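Local coordinates for 3-oxoacyl-[acyl-carrier-protein] synthase (Arabidopsis thaliana, PDB 2IX4) that catalyses the condensation steps of mitochondrial fatty acid synthesis, adding two carbons from malonyl-ACP to a growing acyl chain, at residues 90-95 / 250-255; 122-127 / 205-210; 315-320 / 346-351; 381-386 / 402-407. All blocks are in the same frame, centred on the assembly; numbering follows the deposited sequence.

Contact 1. Residues 90-95 / 250-255; sequences GYAVCA and EGSGVI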
loop_
_atom_site.group_PDB
_atom_site.type_symbol
_atom_site.label_atom_id
_atom_site.label_comp_id
_atom_site.label_asym_id
_atom_site.label_seq_id
_atom_site.Cartn_x
_atom_site.Cartn_y
_atom_site.Cartn_z
ATOM N N GLY A 90 1.860 14.946 -7.393
ATOM C CA GLY A 90 2.254 15.726 -8.568
ATOM C C GLY A 90 3.338 15.069 -9.407
ATOM O O GLY A 90 3.301 15.135 -10.641
ATOM N N TYR A 91 4.305 14.439 -8.738
ATOM C CA TYR A 91 5.374 13.705 -9.422
ATOM C C TYR A 91 4.810 12.558 -10.257
ATOM O O TYR A 91 5.197 12.375 -11.413
ATOM C CB TYR A 91 6.399 13.150 -8.423
ATOM C CG TYR A 91 7.243 14.178 -7.697
ATOM C CD1 TYR A 91 7.943 13.825 -6.545
ATOM C CD2 TYR A 91 7.339 15.499 -8.147
ATOM C CE1 TYR A 91 8.720 14.746 -5.869
ATOM C CE2 TYR A 91 8.113 16.435 -7.468
ATOM C CZ TYR A 91 8.800 16.048 -6.328
ATOM O OH TYR A 91 9.569 16.954 -5.641
ATOM N N ALA A 92 3.889 11.803 -9.659
ATOM C CA ALA A 92 3.268 10.652 -10.302
ATOM C C ALA A 92 2.429 11.070 -11.499
ATOM O O ALA A 92 2.485 10.430 -12.543
ATOM C CB ALA A 92 2.423 9.878 -9.305
ATOM N N VAL A 93 1.659 12.143 -11.345
ATOM C CA VAL A 93 0.824 12.646 -12.435
ATOM C C VAL A 93 1.703 13.120 -13.591
ATOM O O VAL A 93 1.429 12.812 -14.749
ATOM C CB VAL A 93 -0.157 13.754 -11.959
ATOM C CG1 VAL A 93 -0.896 14.386 -13.142
ATOM C CG2 VAL A 93 -1.157 13.179 -10.964
ATOM N N CYS A 94 2.769 13.851 -13.261
ATOM C CA CYS A 94 3.753 14.306 -14.248
ATOM C C CYS A 94 4.344 13.131 -15.034
ATOM O O CYS A 94 4.358 13.142 -16.268
ATOM C CB CYS A 94 4.868 15.102 -13.558
ATOM S SG CYS A 94 6.163 15.694 -14.663
ATOM N N ALA A 95 4.816 12.122 -14.305
ATOM C CA ALA A 95 5.399 10.924 -14.905
ATOM C C ALA A 95 4.376 10.104 -15.693
ATOM O O ALA A 95 4.687 9.590 -16.772
ATOM C CB ALA A 95 6.065 10.067 -13.837
ATOM N N GLU A 250 14.168 11.776 -4.267
ATOM C CA GLU A 250 12.737 11.944 -4.510
ATOM C C GLU A 250 12.428 11.845 -6.001
ATOM O O GLU A 250 13.302 12.061 -6.840
ATOM C CB GLU A 250 12.258 13.300 -3.974
ATOM C CG GLU A 250 12.960 14.492 -4.624
ATOM C CD GLU A 250 12.317 15.827 -4.308
ATOM O OE1 GLU A 250 11.189 15.850 -3.767
ATOM O OE2 GLU A 250 12.945 16.863 -4.610
ATOM N N GLY A 251 11.179 11.523 -6.319
ATOM C CA GLY A 251 10.717 11.532 -7.707
ATOM C C GLY A 251 9.673 10.473 -7.973
ATOM O O GLY A 251 9.035 9.969 -7.048
ATOM N N SER A 252 9.504 10.134 -9.244
ATOM C CA SER A 252 8.513 9.146 -9.650
ATOM C C SER A 252 8.938 8.437 -10.923
ATOM O O SER A 252 9.569 9.032 -11.798
ATOM C CB SER A 252 7.146 9.807 -9.871
ATOM O OG SER A 252 6.153 8.843 -10.192
ATOM N N GLY A 253 8.581 7.162 -11.008
ATOM C CA GLY A 253 8.713 6.393 -12.234
ATOM C C GLY A 253 7.372 5.760 -12.537
ATOM O O GLY A 253 6.755 5.145 -11.668
ATOM N N VAL A 254 6.904 5.938 -13.765
ATOM C CA VAL A 254 5.632 5.373 -14.185
ATOM C C VAL A 254 5.785 4.741 -15.567
ATOM O O VAL A 254 6.368 5.342 -16.477
ATOM C CB VAL A 254 4.498 6.441 -14.189
ATOM C CG1 VAL A 254 3.232 5.890 -14.823
ATOM C CG2 VAL A 254 4.204 6.934 -12.769
ATOM N N ILE A 255 5.277 3.519 -15.707
ATOM C CA ILE A 255 5.248 2.845 -17.005
ATOM C C ILE A 255 3.828 2.491 -17.423
ATOM O O ILE A 255 2.931 2.368 -16.581
ATOM C CB ILE A 255 6.135 1.564 -17.036
ATOM C CG1 ILE A 255 5.639 0.518 -16.030
ATOM C CG2 ILE A 255 7.592 1.922 -16.790
ATOM C CD1 ILE A 255 6.405 -0.795 -16.065
#
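In the N-terminal half of this thiolase-like fold, a helix is laid on the central sheet: Tyr91, Ala92 and Ala95 of helix 87-102 rest on Gly251, Ser252 and Val254 of strand 251-259. The axes of the two short segments approach to 7.1 Å and cross at -37°, a close approach that fits the small residues on either element. Ala95 CB meets Val254 CG2 at 3.8 Å. Ser252 OG slips under Ala92 CA at 3.4 Å, but its hydrogen bond goes to Gly205 O on the neighbouring strand 200-207. Tyr91 passes alongside Gly251, whose CA lies 3.8 Å from ring atom CD1; at the backbone angles of Gly251 a CB would press against the preceding carbonyl oxygen. At the far end of the ring, Tyr91 OH donates to Glu250 OE1 over 2.7 Å. Glu250 CG sits between backbone N and carbonyl carbon, and the extended chain beyond carries the carboxylate to the phenol. The carboxylate stands 81° from the ring plane, and the hydroxyl reaches OE1 from above, 62° out of the carboxylate plane. Ser208 OG also bonds to OE1 and Val65 N to OE2. Three neutral groups thus grip a buried carboxylate, which is consistent with its being held ionised.

Contact 2. Residues 122-127 / 205-210; sequences GGIGSI and GTESSI. With 6NA (hexanoic acid), chain C.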
loop_
_atom_site.group_PDB
_atom_site.type_symbol
_atom_site.label_atom_id
_atom_site.label_comp_id
_atom_site.label_asym_id
_atom_site.label_seq_id
_atom_site.Cartn_x
_atom_site.Cartn_y
_atom_site.Cartn_z
ATOM N N GLY A 122 2.906 5.002 -3.164
ATOM C CA GLY A 122 3.896 5.805 -2.460
ATOM C C GLY A 122 4.262 5.083 -1.178
ATOM O O GLY A 122 3.440 4.358 -0.618
ATOM N N GLY A 123 5.489 5.276 -0.713
ATOM C CA GLY A 123 5.975 4.568 0.464
ATOM C C GLY A 123 5.523 5.151 1.789
ATOM O O GLY A 123 5.092 4.411 2.677
ATOM N N ILE A 124 5.632 6.471 1.929
ATOM C CA ILE A 124 5.314 7.146 3.196
ATOM C C ILE A 124 4.243 8.232 3.053
ATOM O O ILE A 124 3.501 8.502 3.998
ATOM C CB ILE A 124 6.567 7.757 3.886
ATOM C CG1 ILE A 124 7.806 6.881 3.669
ATOM C CG2 ILE A 124 6.311 7.925 5.384
ATOM C CD1 ILE A 124 9.128 7.546 4.062
ATOM N N GLY A 125 4.166 8.857 1.882
ATOM C CA GLY A 125 3.151 9.880 1.633
ATOM C C GLY A 125 3.680 11.285 1.820
ATOM O O GLY A 125 4.609 11.702 1.127
ATOM N N SER A 126 3.090 12.019 2.761
ATOM C CA SER A 126 3.471 13.410 2.989
ATOM C C SER A 126 3.657 13.722 4.474
ATOM O O SER A 126 2.753 14.247 5.129
ATOM C CB SER A 126 2.451 14.352 2.345
ATOM O OG SER A 126 2.939 15.682 2.320
ATOM N N ILE A 127 4.839 13.393 4.991
ATOM C CA ILE A 127 5.190 13.661 6.387
ATOM C C ILE A 127 5.159 15.158 6.719
ATOM O O ILE A 127 4.728 15.538 7.807
ATOM C CB ILE A 127 6.566 13.043 6.777
ATOM C CG1 ILE A 127 6.511 11.511 6.678
ATOM C CG2 ILE A 127 6.979 13.469 8.187
ATOM C CD1 ILE A 127 7.753 10.786 7.200
ATOM N N GLY A 205 5.800 4.059 -9.074
ATOM C CA GLY A 205 6.053 4.500 -7.713
ATOM C C GLY A 205 6.341 5.982 -7.654
ATOM O O GLY A 205 6.768 6.586 -8.641
ATOM N N THR A 206 6.094 6.570 -6.490
ATOM C CA THR A 206 6.366 7.982 -6.274
ATOM C C THR A 206 6.766 8.237 -4.827
ATOM O O THR A 206 6.356 7.508 -3.924
ATOM C CB THR A 206 5.173 8.884 -6.689
ATOM O OG1 THR A 206 5.527 10.260 -6.503
ATOM C CG2 THR A 206 3.910 8.561 -5.883
ATOM N N GLU A 207 7.587 9.260 -4.621
ATOM C CA GLU A 207 8.006 9.648 -3.281
ATOM C C GLU A 207 8.522 11.073 -3.264
ATOM O O GLU A 207 9.273 11.487 -4.146
ATOM C CB GLU A 207 9.083 8.710 -2.735
ATOM C CG GLU A 207 9.147 8.672 -1.206
ATOM C CD GLU A 207 8.119 7.730 -0.610
ATOM O OE1 GLU A 207 8.290 6.504 -0.758
ATOM O OE2 GLU A 207 7.141 8.209 0.007
ATOM N N SER A 208 8.094 11.820 -2.257
ATOM C CA SER A 208 8.626 13.143 -1.995
ATOM C C SER A 208 8.745 13.281 -0.496
ATOM O O SER A 208 7.893 13.881 0.160
ATOM C CB SER A 208 7.719 14.222 -2.564
ATOM O OG SER A 208 8.359 15.479 -2.475
ATOM N N SER A 209 9.807 12.702 0.042
ATOM C CA SER A 209 9.969 12.606 1.480
ATOM C C SER A 209 11.267 13.258 1.961
ATOM O O SER A 209 11.876 12.798 2.925
ATOM C CB SER A 209 9.892 11.136 1.909
ATOM O OG SER A 209 9.389 11.022 3.228
ATOM N N ILE A 210 11.692 14.331 1.293
ATOM C CA ILE A 210 12.832 15.112 1.781
ATOM C C ILE A 210 12.327 16.284 2.618
ATOM O O ILE A 210 11.912 17.315 2.088
ATOM C CB ILE A 210 13.792 15.596 0.657
ATOM C CG1 ILE A 210 14.236 14.426 -0.230
ATOM C CG2 ILE A 210 15.014 16.297 1.277
ATOM C CD1 ILE A 210 15.045 14.837 -1.446
HETATM C CA 6NA C . 12.970 2.431 3.763
HETATM C C 6NA C . 12.918 1.507 2.569
HETATM O O 6NA C . 12.708 0.314 2.717
HETATM C CB 6NA C . 11.549 2.808 4.165
HETATM C CG 6NA C . 11.036 3.987 3.341
HETATM C CD 6NA C . 9.627 3.726 2.836
HETATM C C6 6NA C . 9.432 4.304 1.454
HETATM O O HOH W 1 6.405 10.640 -0.401
HETATM O O HOH W 2 6.672 12.477 3.060
HETATM O O HOH W 3 4.857 14.287 -0.931
HETATM O O HOH W 4 4.280 8.530 -0.960
#
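Strands 116-122 and 200-207 are parallel neighbours, and the CA atoms of Gly122 and Thr206 lie 5.0 Å apart. The CA of Gly122 points a hydrogen at Thr206 O (3.3 Å, 144° at the hydrogen), a buried oxygen for which the model offers no hydrogen-bond partner. Beyond this point the backbones part, and the Glu207 carboxylate fills in between them. Its CG is anti to the backbone N (chi1 -156°) and the chain then bends at chi2, which carries the carboxylate across to the 122-127 loop. OE2 accepts from Ile124 N on its syn side at 3.0 Å, close to the carboxylate plane, and OE1 takes a weak, bent bond from Gly123 N. Gly362 N also bonds to OE1.

Here, beside two parallel strands, the ketosynthase forms part of its acyl pocket: the terminal C6 of hexanoic acid lies 3.3 Å from Glu207 OE1, and Ile124 CG1 is 3.7 Å from the ligand's CD. A side chain on Gly123 would collide with both OE1 and C6. Replacing Glu207 by leucine would probably leave the N-H groups of Gly123, Ile124 and Gly362 without their acceptor and the loop freer to shift against the ligand. One water bridges the two segments, donating to Glu207 OE2 and to Gly125 O (2.6 Å each) and accepting from Ser208 N. Further along, Ile124 CD1 touches Ser209 OG at 3.6 Å, an oxygen hydrogen-bonded to Ser214 OG, while Leu154 of the second subunit packs on Ile124.

Contact 3. Residues 315-320 / 346-351; sequences DYVNAH and GTLAFS. With K (potassium ion), chain D.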
loop_
_atom_site.group_PDB
_atom_site.type_symbol
_atom_site.label_atom_id
_atom_site.label_comp_id
_atom_site.label_asym_id
_atom_site.label_seq_id
_atom_site.Cartn_x
_atom_site.Cartn_y
_atom_site.Cartn_z
ATOM N N ASP A 315 21.502 -10.798 -18.904
ATOM C CA ASP A 315 22.547 -9.905 -19.391
ATOM C C ASP A 315 22.907 -8.806 -18.397
ATOM O O ASP A 315 24.089 -8.514 -18.197
ATOM C CB ASP A 315 22.143 -9.291 -20.736
ATOM C CG ASP A 315 22.115 -10.308 -21.860
ATOM O OD1 ASP A 315 22.744 -11.381 -21.732
ATOM O OD2 ASP A 315 21.468 -10.031 -22.887
ATOM N N TYR A 316 21.891 -8.202 -17.781
ATOM C CA TYR A 316 22.096 -7.064 -16.882
ATOM C C TYR A 316 21.251 -7.145 -15.610
ATOM O O TYR A 316 20.069 -7.474 -15.657
ATOM C CB TYR A 316 21.835 -5.736 -17.612
ATOM C CG TYR A 316 21.859 -4.522 -16.703
ATOM C CD1 TYR A 316 23.026 -4.157 -16.025
ATOM C CD2 TYR A 316 20.717 -3.741 -16.519
ATOM C CE1 TYR A 316 23.055 -3.048 -15.179
ATOM C CE2 TYR A 316 20.735 -2.627 -15.679
ATOM C CZ TYR A 316 21.909 -2.289 -15.012
ATOM O OH TYR A 316 21.942 -1.194 -14.176
ATOM N N VAL A 317 21.880 -6.852 -14.476
ATOM C CA VAL A 317 21.177 -6.752 -13.201
ATOM C C VAL A 317 21.340 -5.336 -12.643
ATOM O O VAL A 317 22.457 -4.883 -12.392
ATOM C CB VAL A 317 21.678 -7.803 -12.172
ATOM C CG1 VAL A 317 21.093 -7.542 -10.786
ATOM C CG2 VAL A 317 21.338 -9.218 -12.632
ATOM N N ASN A 318 20.224 -4.632 -12.482
ATOM C CA ASN A 318 20.229 -3.371 -11.758
ATOM C C ASN A 318 20.002 -3.673 -10.281
ATOM O O ASN A 318 18.880 -3.964 -9.863
ATOM C CB ASN A 318 19.185 -2.403 -12.327
ATOM C CG ASN A 318 19.255 -1.021 -11.692
ATOM O OD1 ASN A 318 18.744 -0.810 -10.592
ATOM N ND2 ASN A 318 19.867 -0.072 -12.391
ATOM N N ALA A 319 21.084 -3.633 -9.504
ATOM C CA ALA A 319 21.059 -4.002 -8.085
ATOM C C ALA A 319 20.295 -2.989 -7.240
ATOM O O ALA A 319 20.155 -1.823 -7.630
ATOM C CB ALA A 319 22.483 -4.163 -7.558
ATOM N N HIS A 320 19.779 -3.434 -6.095
ATOM C CA HIS A 320 19.114 -2.524 -5.164
ATOM C C HIS A 320 20.129 -1.628 -4.469
ATOM O O HIS A 320 19.850 -0.453 -4.215
ATOM C CB HIS A 320 18.272 -3.287 -4.130
ATOM C CG HIS A 320 17.542 -2.394 -3.173
ATOM N ND1 HIS A 320 16.557 -1.515 -3.578
ATOM C CD2 HIS A 320 17.663 -2.232 -1.834
ATOM C CE1 HIS A 320 16.103 -0.854 -2.529
ATOM N NE2 HIS A 320 16.756 -1.271 -1.458
ATOM N N GLY A 346 32.776 -12.856 -14.675
ATOM C CA GLY A 346 32.716 -11.486 -15.170
ATOM C C GLY A 346 31.779 -11.302 -16.350
ATOM O O GLY A 346 31.699 -10.211 -16.917
ATOM N N THR A 347 31.069 -12.370 -16.714
ATOM C CA THR A 347 30.118 -12.341 -17.826
ATOM C C THR A 347 28.895 -11.480 -17.499
ATOM O O THR A 347 28.438 -10.703 -18.339
ATOM C CB THR A 347 29.666 -13.764 -18.233
ATOM O OG1 THR A 347 30.816 -14.592 -18.452
ATOM C CG2 THR A 347 28.826 -13.728 -19.509
ATOM N N LEU A 348 28.373 -11.623 -16.280
ATOM C CA LEU A 348 27.211 -10.850 -15.847
ATOM C C LEU A 348 27.566 -9.385 -15.614
ATOM O O LEU A 348 28.506 -9.073 -14.875
ATOM C CB LEU A 348 26.585 -11.453 -14.577
ATOM C CG LEU A 348 25.416 -10.701 -13.921
ATOM C CD1 LEU A 348 24.125 -10.819 -14.735
ATOM C CD2 LEU A 348 25.193 -11.184 -12.498
ATOM N N ALA A 349 26.810 -8.497 -16.255
ATOM C CA ALA A 349 26.919 -7.065 -16.012
ATOM C C ALA A 349 25.941 -6.672 -14.918
ATOM O O ALA A 349 24.764 -7.024 -14.978
ATOM C CB ALA A 349 26.634 -6.280 -17.286
ATOM N N PHE A 350 26.432 -5.960 -13.910
ATOM C CA PHE A 350 25.560 -5.434 -12.868
ATOM C C PHE A 350 26.048 -4.101 -12.320
ATOM O O PHE A 350 27.248 -3.834 -12.279
ATOM C CB PHE A 350 25.332 -6.459 -11.745
ATOM C CG PHE A 350 26.554 -6.764 -10.935
ATOM C CD1 PHE A 350 26.762 -6.141 -9.711
ATOM C CD2 PHE A 350 27.490 -7.690 -11.385
ATOM C CE1 PHE A 350 27.890 -6.427 -8.951
ATOM C CE2 PHE A 350 28.625 -7.981 -10.634
ATOM C CZ PHE A 350 28.824 -7.348 -9.416
ATOM N N SER A 351 25.096 -3.262 -11.923
ATOM C CA SER A 351 25.392 -1.958 -11.350
ATOM C C SER A 351 24.251 -1.505 -10.458
ATOM O O SER A 351 23.139 -2.029 -10.548
ATOM C CB SER A 351 25.620 -0.925 -12.458
ATOM O OG SER A 351 24.455 -0.756 -13.248
HETATM K K K D . 17.065 -2.069 -8.664
HETATM O O HOH W 5 26.149 -9.926 -19.325
#
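Tyr316 has its CG anti to the backbone N (chi1 173°), which swings the ring along the sheet toward Ser351, and Ser351 carries OG between its own backbone N and carbonyl carbon (chi1 62°), facing the incoming phenol. The hydroxyl donates to Ser351 OG over 2.7 Å, with OG at the ring edge and in its plane. From its own strand, Asn318 ND2 gives the same hydroxyl a hydrogen bond of 3.0 Å, so that the phenol oxygen both donates and accepts. Ser351 OG in turn bonds to Pro382 O. A phenylalanine in place of Tyr316 would probably keep the ring packing but leave Ser351 OG and Asn318 ND2 without the hydroxyl that joins them, and the amide held less firmly on that side.

Strands 316-318 and 349-351 are parallel neighbours, 12° apart, linked by helical chain including helix 325-339: a beta-alpha-beta crossover. Val317 N bonds to Ala349 O (2.9 Å), Ser351 N to Val317 O (3.1 Å), and Ala319 N to Ser351 O (2.8 Å). On the face toward helix 325-339, Val317 CG2 touches Leu348 CD1 at 3.8 Å and Val317 CB meets Phe350 CB.

Asn318 also gives potassium its O (2.9 Å) and OD1, Ala319 O adds a longer ligand, and Glu368, Ser414 and Asn415 complete the site. The amide holds the metal by OD1 and the phenol by ND2, which is likely to fix its rotation, just ahead of His320, a predicted active-site residue.

Contact 4. Residues 381-386 / 402-407; sequences APMTLN and TTSKKM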
loop_
_atom_site.group_PDB
_atom_site.type_symbol
_atom_site.label_atom_id
_atom_site.label_comp_id
_atom_site.label_asym_id
_atom_site.label_seq_id
_atom_site.Cartn_x
_atom_site.Cartn_y
_atom_site.Cartn_z
ATOM N N ALA A 381 24.338 -0.430 -20.576
ATOM C CA ALA A 381 24.156 -0.677 -19.152
ATOM C C ALA A 381 24.794 0.466 -18.363
ATOM O O ALA A 381 25.954 0.807 -18.603
ATOM C CB ALA A 381 24.759 -2.018 -18.760
ATOM N N PRO A 382 24.034 1.073 -17.431
ATOM C CA PRO A 382 24.534 2.234 -16.687
ATOM C C PRO A 382 25.614 1.890 -15.660
ATOM O O PRO A 382 25.678 0.757 -15.172
ATOM C CB PRO A 382 23.280 2.773 -15.991
ATOM C CG PRO A 382 22.387 1.598 -15.861
ATOM C CD PRO A 382 22.657 0.715 -17.043
ATOM N N MET A 383 26.448 2.875 -15.345
ATOM C CA MET A 383 27.541 2.716 -14.387
ATOM C C MET A 383 27.073 2.809 -12.936
ATOM O O MET A 383 25.993 3.333 -12.655
ATOM C CB MET A 383 28.611 3.786 -14.634
ATOM C CG MET A 383 28.181 5.211 -14.288
ATOM S SD MET A 383 29.407 6.454 -14.715
ATOM C CE MET A 383 29.079 6.679 -16.461
ATOM N N THR A 384 27.896 2.290 -12.025
ATOM C CA THR A 384 27.795 2.613 -10.606
ATOM C C THR A 384 28.790 3.739 -10.348
ATOM O O THR A 384 29.962 3.623 -10.703
ATOM C CB THR A 384 28.179 1.420 -9.697
ATOM O OG1 THR A 384 27.549 0.226 -10.163
ATOM C CG2 THR A 384 27.761 1.676 -8.257
ATOM N N LEU A 385 28.324 4.825 -9.741
ATOM C CA LEU A 385 29.200 5.939 -9.400
ATOM C C LEU A 385 29.949 5.681 -8.096
ATOM O O LEU A 385 29.460 4.961 -7.222
ATOM C CB LEU A 385 28.413 7.251 -9.305
ATOM C CG LEU A 385 27.931 7.925 -10.595
ATOM C CD1 LEU A 385 27.072 9.135 -10.262
ATOM C CD2 LEU A 385 29.095 8.342 -11.484
ATOM N N ASN A 386 31.145 6.258 -7.999
ATOM C CA ASN A 386 31.934 6.316 -6.761
ATOM C C ASN A 386 32.498 4.998 -6.217
ATOM O O ASN A 386 32.727 4.861 -5.010
ATOM C CB ASN A 386 31.170 7.076 -5.663
ATOM C CG ASN A 386 30.875 8.513 -6.042
ATOM O OD1 ASN A 386 31.711 9.199 -6.630
ATOM N ND2 ASN A 386 29.678 8.979 -5.698
ATOM N N THR A 402 31.641 0.265 -13.564
ATOM C CA THR A 402 32.066 1.593 -13.111
ATOM C C THR A 402 32.077 2.603 -14.258
ATOM O O THR A 402 32.330 3.791 -14.051
ATOM C CB THR A 402 33.445 1.556 -12.419
ATOM O OG1 THR A 402 34.417 1.001 -13.310
ATOM C CG2 THR A 402 33.391 0.708 -11.145
ATOM N N THR A 403 31.811 2.115 -15.467
ATOM C CA THR A 403 31.588 2.965 -16.633
ATOM C C THR A 403 30.332 2.469 -17.348
ATOM O O THR A 403 29.974 1.294 -17.235
ATOM C CB THR A 403 32.780 2.939 -17.627
ATOM O OG1 THR A 403 33.059 1.589 -18.018
ATOM C CG2 THR A 403 34.035 3.557 -17.009
ATOM N N SER A 404 29.653 3.366 -18.061
ATOM C CA SER A 404 28.517 2.978 -18.896
ATOM C C SER A 404 29.033 2.144 -20.056
ATOM O O SER A 404 29.884 2.604 -20.817
ATOM C CB SER A 404 27.784 4.211 -19.426
ATOM O OG SER A 404 27.160 4.921 -18.374
ATOM N N LYS A 405 28.537 0.918 -20.193
ATOM C CA LYS A 405 29.055 0.052 -21.243
ATOM C C LYS A 405 28.019 -0.393 -22.274
ATOM O O LYS A 405 26.954 -0.912 -21.929
ATOM C CB LYS A 405 29.855 -1.124 -20.657
ATOM C CG LYS A 405 29.139 -2.457 -20.520
ATOM C CD LYS A 405 30.126 -3.500 -20.023
ATOM C CE LYS A 405 29.850 -4.876 -20.593
ATOM N NZ LYS A 405 30.839 -5.865 -20.078
ATOM N N LYS A 406 28.348 -0.145 -23.540
ATOM C CA LYS A 406 27.601 -0.686 -24.666
ATOM C C LYS A 406 27.672 -2.201 -24.610
ATOM O O LYS A 406 28.741 -2.768 -24.377
ATOM C CB LYS A 406 28.189 -0.200 -25.995
ATOM C CG LYS A 406 27.841 1.240 -26.374
ATOM C CD LYS A 406 26.356 1.426 -26.700
ATOM C CE LYS A 406 25.934 0.670 -27.952
ATOM N NZ LYS A 406 24.457 0.447 -28.001
ATOM N N MET A 407 26.522 -2.841 -24.800
ATOM C CA MET A 407 26.405 -4.300 -24.846
ATOM C C MET A 407 24.994 -4.675 -25.265
ATOM O O MET A 407 24.057 -3.914 -25.029
ATOM C CB MET A 407 26.724 -4.932 -23.483
ATOM C CG MET A 407 25.851 -4.442 -22.336
ATOM S SD MET A 407 26.202 -5.269 -20.772
ATOM C CE MET A 407 25.502 -6.891 -21.065
HETATM O O HOH W 6 25.617 5.410 -16.373
#
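Met383 leans its side chain on the backbone of residues 402-404: CB lies 3.5 Å from Thr403 C, and the methyl CE comes to 3.2 Å from Ser404 OG. CG sits between the backbone N and the carbonyl carbon (chi1 69°), and the chain bends at its last torsion, which folds the methyl back over Ser404 while SD stays near Thr402 O. Next to it, Ala381 and Lys405 exchange two backbone bonds. Ala381 N donates to Lys405 O at 3.0 Å and almost straight, 176° at the hydrogen, and Lys405 N returns a bond of 3.0 Å to Ala381 O. The same carbonyl is met by the CA of Ser404 at 3.4 Å. Beyond the pair, Ala381 CB touches the sulfur of Met407 at 4.1 Å.

A second shell sets these groups. A water accepts from Met383 N and donates to Ser404 OG at 2.6 Å, while Ser404 OG also bonds to Ile26 O, at the end of helix 18-26. Pro382 turns away from residues 402-407 toward Tyr316, Leu25 and Ile26. Thr384 OG1 bonds to Leu401 O and Ser352 N, and Thr384 packs on Ser351 of strand 349-351.

With the two segments running 175° apart and Ala381 opposite Lys405 in a hydrogen-bonded antiparallel pair, the arrangement is a short two-stranded ribbon, strands 380-381 and 405-406, closed by a long loop and lying beside the central sheet, just before its last two strands, 411-418 and 422-429.

How the contacts relate
The four contacts form two touching pairs. Contacts 1 and 2, centres 11 Å apart, share the central sheet: Gly251 N lies 2.9 Å from Glu207 O, a probable hydrogen bond between neighbouring strands, and contact 2 is nested in the loop that contact 1 closes. Contacts 3 and 4, centres 10 Å apart, also pack directly, with Tyr316 OH 3.3 Å from Pro382 CG and Asp315 O 3.6 Å from Met407 CE. The centres of contacts 2 and 3 are about 28 Å apart, across the centre of the chain, yet both reach the catalytic region: the Glu207 side chain is about 7 Å from that of Cys179, a predicted active-site residue, and contact 3 contains His320, another. The Pro382 side chain lies about 10 Å from potassium.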